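Local coordinates for antifungal protein GAFP-1 (Gastrodia elata, PDB 1XD5) that probably binds mannose as a monomeric bulb-type lectin of orchid origin and is named for its antifungal activity, at residues 33-36 against 37-40; 95-98 against 99-103. All blocks are in the same frame, centred on the assembly; numbering follows the deposited sequence.

Interaction 1. Residues 33-36 against 37-40. With SO4 (sulfate ion), chain F.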
ATOM      1  N   LEU A  33       0.491  -8.297  -1.796  1.00  9.24           N
ATOM      2  CA  LEU A  33       1.860  -8.342  -2.280  1.00  8.99           C
ATOM      3  C   LEU A  33       2.141  -9.696  -2.943  1.00  9.30           C
ATOM      4  O   LEU A  33       2.029 -10.749  -2.301  1.00  9.21           O
ATOM      5  CB  LEU A  33       2.844  -8.086  -1.129  1.00  8.26           C
ATOM      6  CG  LEU A  33       4.333  -8.043  -1.492  1.00  8.51           C
ATOM      7  CD1 LEU A  33       4.661  -6.972  -2.526  1.00  7.34           C
ATOM      8  CD2 LEU A  33       5.161  -7.842  -0.259  1.00  6.27           C
ATOM      9  N   TYR A  34       2.490  -9.667  -4.229  1.00  9.70           N
ATOM     10  CA  TYR A  34       2.908 -10.877  -4.928  1.00  9.95           C
ATOM     11  C   TYR A  34       4.407 -10.911  -5.133  1.00 10.46           C
ATOM     12  O   TYR A  34       5.012  -9.918  -5.523  1.00 10.89           O
ATOM     13  CB  TYR A  34       2.230 -10.993  -6.289  1.00 10.20           C
ATOM     14  CG  TYR A  34       0.751 -11.194  -6.195  1.00  9.45           C
ATOM     15  CD1 TYR A  34       0.219 -12.464  -6.014  1.00  9.79           C
ATOM     16  CD2 TYR A  34      -0.126 -10.108  -6.284  1.00  9.49           C
ATOM     17  CE1 TYR A  34      -1.150 -12.658  -5.921  1.00 10.35           C
ATOM     18  CE2 TYR A  34      -1.500 -10.298  -6.205  1.00  9.25           C
ATOM     19  CZ  TYR A  34      -2.001 -11.579  -6.016  1.00  9.73           C
ATOM     20  OH  TYR A  34      -3.359 -11.797  -5.930  1.00 10.60           O
ATOM     21  N   ASP A  35       4.987 -12.077  -4.894  1.00 10.45           N
ATOM     22  CA  ASP A  35       6.394 -12.311  -5.150  1.00 11.43           C
ATOM     23  C   ASP A  35       6.444 -13.291  -6.322  1.00 12.23           C
ATOM     24  O   ASP A  35       6.197 -14.494  -6.153  1.00 12.20           O
ATOM     25  CB  ASP A  35       7.052 -12.891  -3.897  1.00 11.40           C
ATOM     26  CG  ASP A  35       8.537 -13.178  -4.083  1.00 12.22           C
ATOM     27  OD1 ASP A  35       9.024 -13.250  -5.230  1.00 12.78           O
ATOM     28  OD2 ASP A  35       9.287 -13.350  -3.123  1.00 11.55           O
ATOM     29  N   ASN A  36       6.721 -12.768  -7.510  1.00 12.44           N
ATOM     30  CA  ASN A  36       6.660 -13.576  -8.726  1.00 13.48           C
ATOM     31  C   ASN A  36       5.394 -14.430  -8.796  1.00 13.23           C
ATOM     32  O   ASN A  36       5.463 -15.662  -8.893  1.00 13.32           O
ATOM     33  CB  ASN A  36       7.945 -14.398  -8.874  1.00 14.02           C
ATOM     34  CG  ASN A  36       9.161 -13.509  -9.031  1.00 16.36           C
ATOM     35  OD1 ASN A  36       9.761 -13.068  -8.050  1.00 20.63           O
ATOM     36  ND2 ASN A  36       9.488 -13.184 -10.265  1.00 18.75           N
ATOM     37  N   ASN A  37       4.248 -13.746  -8.702  1.00 12.69           N
ATOM     38  CA  ASN A  37       2.902 -14.325  -8.786  1.00 13.22           C
ATOM     39  C   ASN A  37       2.417 -15.122  -7.568  1.00 12.67           C
ATOM     40  O   ASN A  37       1.309 -15.651  -7.576  1.00 12.70           O
ATOM     41  CB  ASN A  37       2.724 -15.146 -10.075  1.00 14.05           C
ATOM     42  CG  ASN A  37       3.043 -14.341 -11.323  1.00 17.27           C
ATOM     43  OD1 ASN A  37       4.208 -14.053 -11.618  1.00 22.80           O
ATOM     44  ND2 ASN A  37       2.018 -13.967 -12.054  1.00 22.20           N
ATOM     45  N   ARG A  38       3.228 -15.196  -6.524  1.00 11.89           N
ATOM     46  CA  ARG A  38       2.811 -15.895  -5.306  1.00 11.46           C
ATOM     47  C   ARG A  38       2.469 -14.867  -4.232  1.00 11.29           C
ATOM     48  O   ARG A  38       3.300 -14.008  -3.907  1.00 10.92           O
ATOM     49  CB  ARG A  38       3.927 -16.836  -4.852  1.00 11.28           C
ATOM     50  CG  ARG A  38       3.656 -17.685  -3.610  1.00 10.57           C
ATOM     51  CD  ARG A  38       4.835 -18.614  -3.274  1.00 10.34           C
ATOM     52  NE  ARG A  38       6.048 -17.825  -3.085  1.00 10.60           N
ATOM     53  CZ  ARG A  38       6.470 -17.360  -1.919  1.00 10.43           C
ATOM     54  NH1 ARG A  38       5.804 -17.630  -0.791  1.00  8.28           N
ATOM     55  NH2 ARG A  38       7.565 -16.620  -1.877  1.00 10.94           N
ATOM     56  N   ALA A  39       1.250 -14.944  -3.693  1.00 10.56           N
ATOM     57  CA  ALA A  39       0.806 -14.011  -2.641  1.00 11.13           C
ATOM     58  C   ALA A  39       1.584 -14.231  -1.346  1.00 10.95           C
ATOM     59  O   ALA A  39       1.582 -15.341  -0.805  1.00 11.25           O
ATOM     60  CB  ALA A  39      -0.706 -14.172  -2.380  1.00 10.99           C
ATOM     61  N   VAL A  40       2.247 -13.188  -0.848  1.00 10.60           N
ATOM     62  CA  VAL A  40       3.017 -13.313   0.390  1.00 10.45           C
ATOM     63  C   VAL A  40       2.498 -12.444   1.544  1.00 10.48           C
ATOM     64  O   VAL A  40       2.939 -12.591   2.697  1.00  9.92           O
ATOM     65  CB  VAL A  40       4.556 -13.093   0.173  1.00 10.61           C
ATOM     66  CG1 VAL A  40       5.102 -14.114  -0.831  1.00 10.53           C
ATOM     67  CG2 VAL A  40       4.886 -11.664  -0.254  1.00 10.93           C
TER
HETATM   68  S   SO4 F1002       7.970 -15.988   1.953  1.00 16.79           S
HETATM   69  O1  SO4 F1002       8.969 -16.642   2.770  1.00 18.08           O
HETATM   70  O2  SO4 F1002       7.478 -14.811   2.659  1.00 16.80           O
HETATM   71  O3  SO4 F1002       6.847 -16.887   1.729  1.00 18.63           O
HETATM   72  O4  SO4 F1002       8.574 -15.616   0.676  1.00 16.68           O
HETATM   73  O   HOH W   1       7.745 -16.532  -5.190  1.00 15.49           O

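Interaction 2. Residues 95-98 against 99-103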
ATOM      1  N   ILE A  95       6.029   2.817   4.423  1.00 10.05           N
ATOM      2  CA  ILE A  95       5.708   4.241   4.339  1.00 10.12           C
ATOM      3  C   ILE A  95       6.808   5.016   5.060  1.00 10.48           C
ATOM      4  O   ILE A  95       7.137   4.707   6.214  1.00  9.57           O
ATOM      5  CB  ILE A  95       4.332   4.571   4.976  1.00 10.28           C
ATOM      6  CG1 ILE A  95       3.215   3.753   4.323  1.00 11.14           C
ATOM      7  CG2 ILE A  95       4.038   6.087   4.860  1.00  9.97           C
ATOM      8  CD1 ILE A  95       1.859   3.847   5.024  1.00 11.95           C
ATOM      9  N   TYR A  96       7.364   6.016   4.379  1.00 11.36           N
ATOM     10  CA  TYR A  96       8.385   6.880   4.957  1.00 12.67           C
ATOM     11  C   TYR A  96       7.891   8.311   5.089  1.00 14.29           C
ATOM     12  O   TYR A  96       7.042   8.766   4.314  1.00 13.71           O
ATOM     13  CB  TYR A  96       9.650   6.889   4.085  1.00 12.33           C
ATOM     14  CG  TYR A  96      10.441   5.608   4.156  1.00 12.45           C
ATOM     15  CD1 TYR A  96      11.277   5.344   5.242  1.00 12.96           C
ATOM     16  CD2 TYR A  96      10.349   4.658   3.140  1.00 11.78           C
ATOM     17  CE1 TYR A  96      12.004   4.167   5.321  1.00 12.72           C
ATOM     18  CE2 TYR A  96      11.071   3.473   3.200  1.00 11.58           C
ATOM     19  CZ  TYR A  96      11.895   3.233   4.294  1.00 12.42           C
ATOM     20  OH  TYR A  96      12.588   2.060   4.379  1.00 10.97           O
ATOM     21  N   ASP A  97       8.443   9.028   6.059  1.00 16.38           N
ATOM     22  CA  ASP A  97       8.328  10.480   6.041  1.00 18.93           C
ATOM     23  C   ASP A  97       9.434  11.040   5.163  1.00 20.31           C
ATOM     24  O   ASP A  97      10.041  10.303   4.387  1.00 20.16           O
ATOM     25  CB  ASP A  97       8.358  11.061   7.454  1.00 19.28           C
ATOM     26  CG  ASP A  97       9.648  10.786   8.186  1.00 20.31           C
ATOM     27  OD1 ASP A  97      10.668  10.403   7.564  1.00 20.73           O
ATOM     28  OD2 ASP A  97       9.719  10.927   9.417  1.00 22.77           O
ATOM     29  N   ASN A  98       9.707  12.334   5.288  1.00 22.67           N
ATOM     30  CA  ASN A  98      10.723  12.982   4.459  1.00 24.18           C
ATOM     31  C   ASN A  98      12.157  12.850   4.987  1.00 24.55           C
ATOM     32  O   ASN A  98      13.084  13.435   4.417  1.00 24.96           O
ATOM     33  CB  ASN A  98      10.361  14.462   4.216  1.00 25.32           C
ATOM     34  CG  ASN A  98      10.174  15.263   5.513  1.00 28.15           C
ATOM     35  OD1 ASN A  98       9.907  16.465   5.465  1.00 33.05           O
ATOM     36  ND2 ASN A  98      10.304  14.603   6.669  1.00 30.95           N
ATOM     37  N   SER A  99      12.338  12.069   6.053  1.00 24.11           N
ATOM     38  CA  SER A  99      13.617  12.010   6.758  1.00 24.05           C
ATOM     39  C   SER A  99      14.136  10.589   6.966  1.00 23.43           C
ATOM     40  O   SER A  99      14.867  10.335   7.921  1.00 23.02           O
ATOM     41  CB  SER A  99      13.498  12.709   8.118  1.00 24.26           C
ATOM     42  OG  SER A  99      13.055  14.040   7.964  1.00 25.78           O
ATOM     43  N   ASN A 100      13.753   9.673   6.072  1.00 22.80           N
ATOM     44  CA  ASN A 100      14.169   8.269   6.142  1.00 22.17           C
ATOM     45  C   ASN A 100      13.675   7.544   7.397  1.00 21.62           C
ATOM     46  O   ASN A 100      14.298   6.584   7.865  1.00 21.58           O
ATOM     47  CB  ASN A 100      15.699   8.127   5.980  1.00 22.45           C
ATOM     48  CG  ASN A 100      16.121   6.711   5.593  1.00 22.35           C
ATOM     49  OD1 ASN A 100      15.462   6.059   4.784  1.00 23.23           O
ATOM     50  ND2 ASN A 100      17.223   6.233   6.170  1.00 21.70           N
ATOM     51  N   ASN A 101      12.552   8.004   7.941  1.00 20.67           N
ATOM     52  CA  ASN A 101      11.917   7.320   9.062  1.00 20.21           C
ATOM     53  C   ASN A 101      10.713   6.524   8.590  1.00 18.83           C
ATOM     54  O   ASN A 101       9.785   7.088   8.014  1.00 18.22           O
ATOM     55  CB  ASN A 101      11.491   8.312  10.145  1.00 20.70           C
ATOM     56  CG  ASN A 101      12.662   9.066  10.737  1.00 22.88           C
ATOM     57  OD1 ASN A 101      13.614   8.463  11.230  1.00 25.32           O
ATOM     58  ND2 ASN A 101      12.598  10.394  10.687  1.00 24.12           N
ATOM     59  N   ALA A 102      10.745   5.216   8.819  1.00 17.76           N
ATOM     60  CA  ALA A 102       9.611   4.355   8.489  1.00 17.01           C
ATOM     61  C   ALA A 102       8.507   4.552   9.523  1.00 16.77           C
ATOM     62  O   ALA A 102       8.779   4.572  10.735  1.00 16.52           O
ATOM     63  CB  ALA A 102      10.041   2.897   8.444  1.00 17.17           C
ATOM     64  N   ILE A 103       7.273   4.709   9.051  1.00 15.66           N
ATOM     65  CA  ILE A 103       6.127   4.804   9.956  1.00 14.90           C
ATOM     66  C   ILE A 103       5.193   3.593   9.843  1.00 14.24           C
ATOM     67  O   ILE A 103       4.309   3.402  10.681  1.00 14.36           O
ATOM     68  CB  ILE A 103       5.352   6.146   9.788  1.00 15.18           C
ATOM     69  CG1 ILE A 103       4.551   6.170   8.489  1.00 15.59           C
ATOM     70  CG2 ILE A 103       6.295   7.361   9.903  1.00 15.63           C
ATOM     71  CD1 ILE A 103       3.453   7.236   8.454  1.00 17.82           C
TER
HETATM   72  O   HOH W   2      12.556   9.605   3.420  1.00 20.38           O

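Interaction 1. Residues 33-36 against 37-40
Asp35 and Val40 meet diagonally across a tight hairpin, CB of Asp35 lying 3.8 Å from CG1 of Val40, while Asp35 also faces Arg38 directly in the backbone ladder. Asp35 N gives a hydrogen bond of 2.7 Å to Arg38 O, and Arg38 N returns one of 3.1 Å to Asp35 O, but the two are unlike: the second donor sits above the carbonyl plane of Asp35, 67° out of it. The reversal is a type I' turn from Asp35 to Arg38, with Asn36 and Asn37 at its corners. Both have positive phi, a backbone shape that asparagine tolerates well, and the CB bonds of both point away overall. The turn joins strands 31-35 and 38-42, the last two of one four-stranded sheet of the beta-prism II fold of monocot lectins. Past the Tyr34-Ala39 pair, Val40 N donates to Leu33 O at 2.8 Å in a nearly straight bond. Val40 CG2, between its own backbone N and carbonyl carbon, then rests 3.8 Å from Leu33 CD2. Its other methyl, CG1, lies over one face of the Arg38 guanidinium, toward its rim. Asp35 and Arg38 run side by side in the same direction, yet their salt bridge is long, 3.9 Å between OD2 and NH2, and the charged planes are 46° apart; Asp35 OD2 has a stronger partner in Arg91. A bend at chi3 (57°) swings the guanidinium back alongside the strand, where NE reaches a water that donates to Asp35 O. Arg38 NH1 and NH2 donate to O3 (2.8 Å) and O4 (2.9 Å) of a sulfate, probably from the crystallisation liquor, and Arg91 binds the same ion. On the opposite sheet face, the Tyr34 ring brings CE1 against Ala39 CB, its hydroxyl being bonded to Gln26.

Interaction 2. Residues 95-98 against 99-103
Tyr96 and Ala102 form an antiparallel non-hydrogen-bonded pair, their CA atoms 4.5 Å apart, and the end-to-end directions of 95-98 and 99-103 differ by 156°. Backbone bonds flank this pair: Ile103 N to Ile95 O at 2.8 Å, and Asp97 N to Asn101 O at 3.1 Å. Beyond them the chain swings through a wider loop, organised by the carboxylate of Asp97. With chi1 at 62°, CG sits between the backbone N and carbonyl carbon of its own residue, which carries OD1 inward under the loop. There Asp97 OD1 accepts from Ser99 N at 2.8 Å, closing an Asx turn, and from Asn101 N at 3.1 Å; the donors arrive from opposite faces of the carboxylate. Asp97 OD2 offers its syn lone pair to Asn101 ND2 at 3.2 Å and lies in the plane of that amide, although amide and carboxylate are turned 77° from each other. This hairpin links strands 93-96 and 102-105, the closing pair of another beta-prism II sheet. A water adds a further tie, donating to Asp97 O and accepting from Asn100 N. Back at the strands, Ile95 CG2 packs 3.7 Å from Ile103 CG1, with Tyr83 touching both side chains. The Tyr96 ring lies obliquely beside the neighbouring strand, CE1 3.9 Å from Ala102 CB, and its hydroxyl is hydrogen-bonded to Gln88.

Interactions 1 and 2 are equivalent hairpins of two different sheets, each joining the third and fourth strands, with centres 25 Å apart and nearest atoms about 12 Å apart. They solve the same reversal differently: 33-40 turns tightly through two asparagines of positive phi, whereas 95-103 depends on a side chain folded into its loop. In both, a tyrosine hydroxyl pairs with a glutamine, Gln26 or Gln88, consistent with the first and last positions of the family's QxDxNxVxY mannose-binding motif. Arg91, from the turn leading into strand 93-96, reaches Asp35 and the sulfate, so a loop between two strands of the sheet of interaction 2 contributes to the charged surroundings of interaction 1.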